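Local atomic coordinates of calcium uptake protein 2, mitochondrial (Homo sapiens, PDB entry 6LB7), a protein that binds calcium through an EF hand and probably takes part in the control of calcium uptake by mitochondria. Residues B[32-37]-B[188-193]; B[202-207]-B[291-296]; B[208-213]-B[243-248]. All coordinates share one frame; numbering follows the deposited sequence.

Interaction 1: B[32-37]-B[188-193]; sequences DFLFSV and QEMEFL
M190 reaches from helix 173-196 to L34 and F35 of helix 30-38, and its thioether carries most of this contact. The two helical segments cross at -63° with their axes no nearer than 11.2 Å, so a long side chain has to span the gap. Starting at CB, M190 does this by placing CG opposite the backbone N (chi1 -173°) and staying extended beyond it; CB and CG are the arm that bears the sulfur outward. SD then lies against L34, with which M190 crosses at about a right angle: it sits 3.9 Å from L34 CD1 and 4.0 Å from L34 CB, with CG and CD2 of the same leucine hardly farther off. The terminal methyl CE passes on to L34 CD1 at 4.1 Å and ends at the edge of the F35 ring, near its plane, 4.4 Å from F35 CE1. Beside this apolar patch the end of E191 comes close to the backbone of V37. E191 OE2 and V37 O are 4.2 Å apart and both are acceptors, and R321 joins them by bonding to each; R318 forms a second salt bridge to OE2. Direct binding between the two segments is therefore apolar, made by a flexible thioether against a leucine and a ring edge, while the polar link between them runs through R321, at the end of the modelled chain.

Interaction 2: B[202-207]-B[291-296]; sequences MRKEDF and LDTVFK
K204 turns CG away from its carbonyl carbon (chi1 -79°) and then runs fully extended, which carries its ammonium group to D292, while T293 places OG1 beside its own backbone N (chi1 -62°), under the shaft of the lysine. The result is a helix-to-helix contact built round a salt-bridge network of K204, D292 and K296, joining the start of helix 204-211, with R203 at its N-cap position, to helix 288-298 in the all-helical C-terminal part of this EF-hand family protein. K204 NZ donates to D292 OD1 at 3.1 Å, arriving on the anti side and 33° out of the carboxylate plane. The same oxygen takes a weak bond from K296 NZ at 3.5 Å, so one carboxylate lies between two ammonium groups 5.5 Å apart (K204 NZ to K296 NZ) and probably offsets their mutual repulsion. Nearer the backbone, the methylene groups of K204 lie over the T293 hydroxyl, with CG 3.3 Å from OG1; that hydroxyl is itself hydrogen-bonded to N289 O, one turn back. A leucine in place of K204 would probably leave D292 with only the weak bond from K296 among the contacts described and take away the charged tie between the two helices. Deeper in, T293 points its methyl at the rim of the F207 ring, in the ring plane, with CG2 3.9 Å from F207 CD2.

Interaction 3: B[208-213]-B[243-248]; sequences AEWLLF and KSFCHF
W210 and L211 meet F245 and C246 in a buried, wholly apolar contact of an aromatic and sulfur kind, which joins the last turn of helix 204-211 to the middle of helix 239-249. No hydrogen bond passes between the segments; the two backbones stay well apart, L211 CA and C246 CA being 10.0 Å from each other, and side chains fill the interval. The indole of W210 and the ring of F245 meet rim to rim. Their planes stand at 84°, but neither lies over the face of the other and the centroids are 6.0 Å apart. Contact is made by W210 CZ3, 3.7 Å from F245 CE2, which lies at the edge of the indole and near its plane. C246 comes to the neighbouring part of the six-membered ring: its SG is 3.8 Å from W210 CZ2 and 4.5 Å from the ring centroid, an oblique sulfur-aromatic contact 44° off the ring normal. Both helices belong to the C-terminal helical lobe, whose helices 288-298 and 308-320 are joined by a loop consistent with an EF hand, and F245 extends the aromatic core of that lobe through an edge-to-face contact with F207. The polar edge of W210 faces elsewhere: NE1 is hydrogen-bonded to E191 OE1 on helix 173-196, which is likely to help fix the rotation of the indole, and R318 adds a cation-pi contact. L211, with CG anti to the backbone N (chi1 -178°), crosses F245 at about a right angle and sets CD1 3.9 Å from CE2, the same carbon that meets the tryptophan. Within helix 239-249, one face of the F245 ring receives F248 CD2, near its rim.

From the N terminus, interaction 1 closes first, bringing helix 30-38 to helix 173-196 across 150 residues that include the calcium site at D109, D111, N113, M115 and E120. The chain then passes into helix 204-211, which serves both other contacts. Interaction 2 ties its start to helix 288-298 over 83 intervening residues, and interaction 3, nested inside that loop, ties its end to helix 239-249 over 29. Interaction 1 lies in series with both. Interactions 2 and 3 have centres about 9 Å apart, whereas interaction 1 reaches 208-213/243-248 through the E189-K243 salt bridge and 202-207 through packing of F192 on M202.

Interaction 1: B[32-37]-B[188-193]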
loop_
_atom_site.group_PDB
_atom_site.type_symbol
_atom_site.label_atom_id
_atom_site.label_comp_id
_atom_site.label_asym_id
_atom_site.label_seq_id
_atom_site.Cartn_x
_atom_site.Cartn_y
_atom_site.Cartn_z
ATOM N N ASP B 32 -23.480 6.605 -20.759
ATOM C CA ASP B 32 -22.728 7.741 -20.227
ATOM C C ASP B 32 -21.486 7.283 -19.484
ATOM O O ASP B 32 -20.402 7.863 -19.631
ATOM C CB ASP B 32 -23.577 8.558 -19.247
ATOM C CG ASP B 32 -24.729 9.289 -19.899
ATOM O OD1 ASP B 32 -24.717 9.505 -21.129
ATOM O OD2 ASP B 32 -25.644 9.683 -19.140
ATOM N N PHE B 33 -21.662 6.311 -18.589
ATOM C CA PHE B 33 -20.558 5.843 -17.765
ATOM C C PHE B 33 -19.427 5.302 -18.629
ATOM O O PHE B 33 -18.258 5.666 -18.444
ATOM C CB PHE B 33 -21.043 4.763 -16.793
ATOM C CG PHE B 33 -19.923 4.073 -16.084
ATOM C CD1 PHE B 33 -19.187 4.739 -15.123
ATOM C CD2 PHE B 33 -19.588 2.775 -16.403
ATOM C CE1 PHE B 33 -18.148 4.106 -14.476
ATOM C CE2 PHE B 33 -18.542 2.147 -15.772
ATOM C CZ PHE B 33 -17.824 2.810 -14.814
ATOM N N LEU B 34 -19.759 4.425 -19.579
ATOM C CA LEU B 34 -18.738 3.858 -20.454
ATOM C C LEU B 34 -17.958 4.951 -21.181
ATOM O O LEU B 34 -16.727 4.891 -21.256
ATOM C CB LEU B 34 -19.379 2.906 -21.463
ATOM C CG LEU B 34 -19.978 1.641 -20.864
ATOM C CD1 LEU B 34 -20.885 0.968 -21.883
ATOM C CD2 LEU B 34 -18.875 0.693 -20.370
ATOM N N PHE B 35 -18.656 5.978 -21.690
ATOM C CA PHE B 35 -17.985 7.071 -22.394
ATOM C C PHE B 35 -17.080 7.870 -21.459
ATOM O O PHE B 35 -15.966 8.250 -21.839
ATOM C CB PHE B 35 -19.013 7.994 -23.048
ATOM C CG PHE B 35 -19.685 7.402 -24.257
ATOM C CD1 PHE B 35 -19.320 6.155 -24.738
ATOM C CD2 PHE B 35 -20.654 8.106 -24.936
ATOM C CE1 PHE B 35 -19.925 5.616 -25.855
ATOM C CE2 PHE B 35 -21.259 7.571 -26.051
ATOM C CZ PHE B 35 -20.893 6.321 -26.509
ATOM N N SER B 36 -17.536 8.145 -20.239
ATOM C CA SER B 36 -16.704 8.891 -19.302
ATOM C C SER B 36 -15.431 8.128 -18.939
ATOM O O SER B 36 -14.431 8.740 -18.542
ATOM C CB SER B 36 -17.510 9.224 -18.044
ATOM O OG SER B 36 -17.518 8.142 -17.127
ATOM N N VAL B 37 -15.435 6.809 -19.080
ATOM C CA VAL B 37 -14.240 6.036 -18.772
ATOM C C VAL B 37 -13.271 6.040 -19.955
ATOM O O VAL B 37 -12.051 6.091 -19.779
ATOM C CB VAL B 37 -14.660 4.611 -18.360
ATOM C CG1 VAL B 37 -13.482 3.668 -18.383
ATOM C CG2 VAL B 37 -15.319 4.636 -16.972
ATOM N N GLN B 188 -12.065 -3.333 -21.005
ATOM C CA GLN B 188 -10.979 -3.678 -21.914
ATOM C C GLN B 188 -11.518 -4.100 -23.277
ATOM O O GLN B 188 -10.998 -3.689 -24.322
ATOM C CB GLN B 188 -10.098 -4.791 -21.318
ATOM C CG GLN B 188 -9.431 -4.485 -19.957
ATOM C CD GLN B 188 -9.197 -5.733 -19.110
ATOM O OE1 GLN B 188 -9.514 -6.792 -19.479
ATOM N NE2 GLN B 188 -8.634 -5.596 -17.975
ATOM N N GLU B 189 -12.633 -4.826 -23.369
ATOM C CA GLU B 189 -13.118 -5.204 -24.694
ATOM C C GLU B 189 -13.600 -3.987 -25.464
ATOM O O GLU B 189 -13.407 -3.887 -26.681
ATOM C CB GLU B 189 -14.240 -6.247 -24.570
ATOM C CG GLU B 189 -13.732 -7.616 -24.113
ATOM C CD GLU B 189 -14.830 -8.642 -23.920
ATOM O OE1 GLU B 189 -16.017 -8.301 -24.059
ATOM O OE2 GLU B 189 -14.482 -9.797 -23.617
ATOM N N MET B 190 -14.231 -3.046 -24.776
ATOM C CA MET B 190 -14.732 -1.873 -25.481
ATOM C C MET B 190 -13.588 -0.991 -25.965
ATOM O O MET B 190 -13.594 -0.519 -27.107
ATOM C CB MET B 190 -15.669 -1.109 -24.567
ATOM C CG MET B 190 -16.373 0.007 -25.235
ATOM S SD MET B 190 -17.706 0.551 -24.159
ATOM C CE MET B 190 -18.735 1.356 -25.370
ATOM N N GLU B 191 -12.587 -0.760 -25.108
ATOM C CA GLU B 191 -11.425 0.012 -25.535
ATOM C C GLU B 191 -10.656 -0.707 -26.640
ATOM O O GLU B 191 -10.166 -0.070 -27.574
ATOM C CB GLU B 191 -10.513 0.303 -24.341
ATOM C CG GLU B 191 -11.152 1.294 -23.370
ATOM C CD GLU B 191 -10.185 1.823 -22.334
ATOM O OE1 GLU B 191 -9.276 1.069 -21.902
ATOM O OE2 GLU B 191 -10.327 3.010 -21.966
ATOM N N PHE B 192 -10.550 -2.028 -26.565
ATOM C CA PHE B 192 -9.868 -2.750 -27.633
ATOM C C PHE B 192 -10.476 -2.427 -28.993
ATOM O O PHE B 192 -9.764 -2.075 -29.930
ATOM C CB PHE B 192 -9.933 -4.250 -27.397
ATOM C CG PHE B 192 -9.214 -5.048 -28.457
ATOM C CD1 PHE B 192 -9.900 -5.547 -29.560
ATOM C CD2 PHE B 192 -7.847 -5.276 -28.355
ATOM C CE1 PHE B 192 -9.230 -6.276 -30.538
ATOM C CE2 PHE B 192 -7.179 -6.008 -29.313
ATOM C CZ PHE B 192 -7.867 -6.509 -30.409
ATOM N N LEU B 193 -11.800 -2.556 -29.125
ATOM C CA LEU B 193 -12.411 -2.297 -30.427
ATOM C C LEU B 193 -12.404 -0.818 -30.778
ATOM O O LEU B 193 -12.310 -0.464 -31.960
ATOM C CB LEU B 193 -13.826 -2.845 -30.460
ATOM C CG LEU B 193 -13.744 -4.355 -30.700
ATOM C CD1 LEU B 193 -15.069 -5.016 -30.346
ATOM C CD2 LEU B 193 -13.319 -4.645 -32.153
#

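Interaction 2: B[202-207]-B[291-296]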
loop_
_atom_site.group_PDB
_atom_site.type_symbol
_atom_site.label_atom_id
_atom_site.label_comp_id
_atom_site.label_asym_id
_atom_site.label_seq_id
_atom_site.Cartn_x
_atom_site.Cartn_y
_atom_site.Cartn_z
ATOM N N MET B 202 -5.343 -5.476 -32.962
ATOM C CA MET B 202 -4.840 -4.133 -32.722
ATOM C C MET B 202 -3.488 -4.028 -33.400
ATOM O O MET B 202 -2.597 -4.835 -33.123
ATOM C CB MET B 202 -4.695 -3.898 -31.216
ATOM C CG MET B 202 -4.993 -2.539 -30.689
ATOM S SD MET B 202 -4.858 -2.654 -28.878
ATOM C CE MET B 202 -6.253 -1.659 -28.387
ATOM N N ARG B 203 -3.324 -3.065 -34.300
ATOM C CA ARG B 203 -1.968 -2.830 -34.768
ATOM C C ARG B 203 -1.119 -2.302 -33.619
ATOM O O ARG B 203 -1.638 -1.752 -32.645
ATOM C CB ARG B 203 -1.950 -1.869 -35.949
ATOM C CG ARG B 203 -2.837 -2.356 -37.089
ATOM C CD ARG B 203 -2.839 -1.328 -38.201
ATOM N NE ARG B 203 -3.015 -0.028 -37.605
ATOM C CZ ARG B 203 -2.893 1.110 -38.261
ATOM N NH1 ARG B 203 -2.594 1.106 -39.561
ATOM N NH2 ARG B 203 -3.059 2.256 -37.606
ATOM N N LYS B 204 0.200 -2.505 -33.725
ATOM C CA LYS B 204 1.084 -1.981 -32.692
ATOM C C LYS B 204 0.873 -0.493 -32.486
ATOM O O LYS B 204 0.885 -0.016 -31.351
ATOM C CB LYS B 204 2.541 -2.279 -33.029
ATOM C CG LYS B 204 2.934 -3.717 -32.713
ATOM C CD LYS B 204 4.342 -4.007 -33.230
ATOM C CE LYS B 204 4.835 -5.372 -32.807
ATOM N NZ LYS B 204 6.240 -5.625 -33.340
ATOM N N GLU B 205 0.652 0.269 -33.558
ATOM C CA GLU B 205 0.421 1.691 -33.323
ATOM C C GLU B 205 -0.983 1.986 -32.804
ATOM O O GLU B 205 -1.179 3.044 -32.204
ATOM C CB GLU B 205 0.715 2.517 -34.587
ATOM C CG GLU B 205 -0.279 2.418 -35.716
ATOM C CD GLU B 205 0.014 3.431 -36.819
ATOM O OE1 GLU B 205 1.168 3.899 -36.908
ATOM O OE2 GLU B 205 -0.903 3.766 -37.597
ATOM N N ASP B 206 -1.968 1.096 -33.030
ATOM C CA ASP B 206 -3.264 1.255 -32.352
ATOM C C ASP B 206 -3.114 1.069 -30.844
ATOM O O ASP B 206 -3.744 1.777 -30.056
ATOM C CB ASP B 206 -4.308 0.243 -32.862
ATOM C CG ASP B 206 -4.536 0.285 -34.373
ATOM O OD1 ASP B 206 -4.398 1.341 -34.990
ATOM O OD2 ASP B 206 -4.903 -0.772 -34.951
ATOM N N PHE B 207 -2.320 0.085 -30.424
ATOM C CA PHE B 207 -2.044 -0.084 -29.002
ATOM C C PHE B 207 -1.286 1.123 -28.447
ATOM O O PHE B 207 -1.553 1.583 -27.329
ATOM C CB PHE B 207 -1.260 -1.384 -28.794
ATOM C CG PHE B 207 -0.784 -1.588 -27.385
ATOM C CD1 PHE B 207 -1.669 -1.987 -26.400
ATOM C CD2 PHE B 207 0.547 -1.365 -27.044
ATOM C CE1 PHE B 207 -1.239 -2.161 -25.085
ATOM C CE2 PHE B 207 0.978 -1.520 -25.731
ATOM C CZ PHE B 207 0.084 -1.928 -24.754
ATOM N N LEU B 291 5.754 -6.196 -25.526
ATOM C CA LEU B 291 7.078 -5.845 -25.002
ATOM C C LEU B 291 7.855 -5.026 -26.019
ATOM O O LEU B 291 8.483 -4.016 -25.678
ATOM C CB LEU B 291 7.879 -7.099 -24.646
ATOM C CG LEU B 291 7.405 -7.976 -23.492
ATOM C CD1 LEU B 291 8.189 -9.271 -23.467
ATOM C CD2 LEU B 291 7.531 -7.250 -22.166
ATOM N N ASP B 292 7.825 -5.456 -27.282
ATOM C CA ASP B 292 8.551 -4.736 -28.320
ATOM C C ASP B 292 8.010 -3.325 -28.501
ATOM O O ASP B 292 8.778 -2.381 -28.700
ATOM C CB ASP B 292 8.475 -5.504 -29.641
ATOM C CG ASP B 292 9.231 -4.809 -30.760
ATOM O OD1 ASP B 292 8.582 -4.332 -31.718
ATOM O OD2 ASP B 292 10.474 -4.731 -30.675
ATOM N N THR B 293 6.681 -3.164 -28.453
ATOM C CA THR B 293 6.086 -1.838 -28.585
ATOM C C THR B 293 6.496 -0.924 -27.437
ATOM O O THR B 293 6.825 0.251 -27.652
ATOM C CB THR B 293 4.557 -1.952 -28.655
ATOM O OG1 THR B 293 4.196 -2.717 -29.807
ATOM C CG2 THR B 293 3.930 -0.570 -28.765
ATOM N N VAL B 294 6.456 -1.440 -26.208
ATOM C CA VAL B 294 6.846 -0.627 -25.055
ATOM C C VAL B 294 8.280 -0.132 -25.209
ATOM O O VAL B 294 8.575 1.049 -24.983
ATOM C CB VAL B 294 6.667 -1.418 -23.750
ATOM C CG1 VAL B 294 7.425 -0.730 -22.615
ATOM C CG2 VAL B 294 5.193 -1.544 -23.415
ATOM N N PHE B 295 9.193 -1.022 -25.613
ATOM C CA PHE B 295 10.593 -0.625 -25.731
ATOM C C PHE B 295 10.823 0.310 -26.915
ATOM O O PHE B 295 11.605 1.255 -26.809
ATOM C CB PHE B 295 11.496 -1.857 -25.810
ATOM C CG PHE B 295 11.967 -2.332 -24.465
ATOM C CD1 PHE B 295 13.244 -2.034 -24.021
ATOM C CD2 PHE B 295 11.110 -3.037 -23.627
ATOM C CE1 PHE B 295 13.672 -2.452 -22.769
ATOM C CE2 PHE B 295 11.527 -3.461 -22.367
ATOM C CZ PHE B 295 12.804 -3.166 -21.938
ATOM N N LYS B 296 10.145 0.092 -28.046
ATOM C CA LYS B 296 10.315 1.041 -29.148
ATOM C C LYS B 296 9.854 2.437 -28.750
ATOM O O LYS B 296 10.456 3.438 -29.162
ATOM C CB LYS B 296 9.570 0.576 -30.402
ATOM C CG LYS B 296 10.077 -0.729 -31.008
ATOM C CD LYS B 296 11.295 -0.526 -31.881
ATOM C CE LYS B 296 11.568 -1.768 -32.730
ATOM N NZ LYS B 296 10.403 -2.090 -33.611
#

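Interaction 3: B[208-213]-B[243-248]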
loop_
_atom_site.group_PDB
_atom_site.type_symbol
_atom_site.label_atom_id
_atom_site.label_comp_id
_atom_site.label_asym_id
_atom_site.label_seq_id
_atom_site.Cartn_x
_atom_site.Cartn_y
_atom_site.Cartn_z
ATOM N N ALA B 208 -0.368 1.677 -29.229
ATOM C CA ALA B 208 0.316 2.887 -28.786
ATOM C C ALA B 208 -0.666 4.039 -28.614
ATOM O O ALA B 208 -0.568 4.802 -27.648
ATOM C CB ALA B 208 1.418 3.263 -29.777
ATOM N N GLU B 209 -1.623 4.182 -29.539
ATOM C CA GLU B 209 -2.632 5.235 -29.402
ATOM C C GLU B 209 -3.454 5.060 -28.141
ATOM O O GLU B 209 -3.748 6.042 -27.447
ATOM C CB GLU B 209 -3.574 5.253 -30.600
ATOM C CG GLU B 209 -2.995 5.709 -31.900
ATOM C CD GLU B 209 -3.955 5.421 -33.034
ATOM O OE1 GLU B 209 -3.507 5.276 -34.184
ATOM O OE2 GLU B 209 -5.172 5.298 -32.760
ATOM N N TRP B 210 -3.876 3.823 -27.845
ATOM C CA TRP B 210 -4.541 3.578 -26.567
ATOM C C TRP B 210 -3.640 3.982 -25.400
ATOM O O TRP B 210 -4.064 4.682 -24.473
ATOM C CB TRP B 210 -4.929 2.096 -26.459
ATOM C CG TRP B 210 -5.404 1.726 -25.086
ATOM C CD1 TRP B 210 -6.681 1.872 -24.582
ATOM C CD2 TRP B 210 -4.626 1.127 -24.038
ATOM N NE1 TRP B 210 -6.730 1.410 -23.295
ATOM C CE2 TRP B 210 -5.483 0.946 -22.939
ATOM C CE3 TRP B 210 -3.285 0.741 -23.922
ATOM C CZ2 TRP B 210 -5.043 0.401 -21.724
ATOM C CZ3 TRP B 210 -2.843 0.196 -22.708
ATOM C CH2 TRP B 210 -3.725 0.032 -21.628
ATOM N N LEU B 211 -2.376 3.555 -25.435
ATOM C CA LEU B 211 -1.504 3.735 -24.275
ATOM C C LEU B 211 -1.259 5.212 -23.986
ATOM O O LEU B 211 -1.168 5.613 -22.822
ATOM C CB LEU B 211 -0.180 2.999 -24.508
ATOM C CG LEU B 211 0.900 2.994 -23.423
ATOM C CD1 LEU B 211 0.424 2.265 -22.219
ATOM C CD2 LEU B 211 2.176 2.336 -23.947
ATOM N N LEU B 212 -1.157 6.029 -25.030
ATOM C CA LEU B 212 -0.825 7.441 -24.939
ATOM C C LEU B 212 -2.059 8.332 -24.937
ATOM O O LEU B 212 -1.929 9.554 -24.972
ATOM C CB LEU B 212 0.094 7.835 -26.115
ATOM C CG LEU B 212 1.482 7.188 -26.115
ATOM C CD1 LEU B 212 2.195 7.421 -27.440
ATOM C CD2 LEU B 212 2.283 7.765 -24.964
ATOM N N PHE B 213 -3.252 7.748 -24.897
ATOM C CA PHE B 213 -4.469 8.527 -25.094
ATOM C C PHE B 213 -4.658 9.601 -24.023
ATOM O O PHE B 213 -5.202 10.669 -24.320
ATOM C CB PHE B 213 -5.664 7.591 -25.123
ATOM C CG PHE B 213 -6.928 8.239 -25.608
ATOM C CD1 PHE B 213 -7.054 8.634 -26.921
ATOM C CD2 PHE B 213 -7.987 8.441 -24.747
ATOM C CE1 PHE B 213 -8.217 9.225 -27.369
ATOM C CE2 PHE B 213 -9.162 9.036 -25.196
ATOM C CZ PHE B 213 -9.278 9.420 -26.498
ATOM N N LYS B 243 -5.707 -7.725 -23.060
ATOM C CA LYS B 243 -6.242 -7.907 -21.711
ATOM C C LYS B 243 -5.127 -8.159 -20.702
ATOM O O LYS B 243 -5.180 -7.652 -19.574
ATOM C CB LYS B 243 -7.252 -9.067 -21.674
ATOM C CG LYS B 243 -8.580 -8.769 -22.339
ATOM C CD LYS B 243 -9.504 -10.011 -22.368
ATOM C CE LYS B 243 -10.864 -9.625 -22.899
ATOM N NZ LYS B 243 -11.844 -10.739 -22.936
ATOM N N SER B 244 -4.107 -8.930 -21.087
ATOM C CA SER B 244 -3.001 -9.210 -20.168
ATOM C C SER B 244 -2.257 -7.938 -19.799
ATOM O O SER B 244 -1.877 -7.757 -18.639
ATOM C CB SER B 244 -2.014 -10.211 -20.773
ATOM O OG SER B 244 -2.693 -11.412 -21.054
ATOM N N PHE B 245 -2.016 -7.058 -20.777
ATOM C CA PHE B 245 -1.386 -5.787 -20.450
ATOM C C PHE B 245 -2.258 -4.967 -19.524
ATOM O O PHE B 245 -1.750 -4.343 -18.584
ATOM C CB PHE B 245 -1.073 -4.965 -21.694
ATOM C CG PHE B 245 -0.239 -3.756 -21.391
ATOM C CD1 PHE B 245 1.147 -3.864 -21.315
ATOM C CD2 PHE B 245 -0.841 -2.519 -21.133
ATOM C CE1 PHE B 245 1.926 -2.758 -21.018
ATOM C CE2 PHE B 245 -0.073 -1.398 -20.827
ATOM C CZ PHE B 245 1.326 -1.526 -20.766
ATOM N N CYS B 246 -3.568 -4.918 -19.789
ATOM C CA CYS B 246 -4.437 -4.131 -18.921
ATOM C C CYS B 246 -4.423 -4.666 -17.498
ATOM O O CYS B 246 -4.460 -3.889 -16.539
ATOM C CB CYS B 246 -5.867 -4.078 -19.475
ATOM S SG CYS B 246 -6.007 -3.180 -21.036
ATOM N N HIS B 247 -4.409 -5.988 -17.331
ATOM C CA HIS B 247 -4.294 -6.547 -15.982
ATOM C C HIS B 247 -2.979 -6.139 -15.324
ATOM O O HIS B 247 -2.940 -5.856 -14.118
ATOM C CB HIS B 247 -4.403 -8.074 -16.033
ATOM C CG HIS B 247 -5.775 -8.563 -16.356
ATOM N ND1 HIS B 247 -6.008 -9.670 -17.144
ATOM C CD2 HIS B 247 -6.992 -8.096 -15.991
ATOM C CE1 HIS B 247 -7.311 -9.863 -17.250
ATOM N NE2 HIS B 247 -7.930 -8.917 -16.566
ATOM N N PHE B 248 -1.886 -6.106 -16.103
ATOM C CA PHE B 248 -0.602 -5.657 -15.567
ATOM C C PHE B 248 -0.655 -4.207 -15.075
ATOM O O PHE B 248 0.017 -3.858 -14.092
ATOM C CB PHE B 248 0.497 -5.851 -16.628
ATOM C CG PHE B 248 1.658 -4.883 -16.501
ATOM C CD1 PHE B 248 2.703 -5.147 -15.630
ATOM C CD2 PHE B 248 1.708 -3.723 -17.275
ATOM C CE1 PHE B 248 3.779 -4.255 -15.506
ATOM C CE2 PHE B 248 2.781 -2.836 -17.165
ATOM C CZ PHE B 248 3.822 -3.113 -16.273
#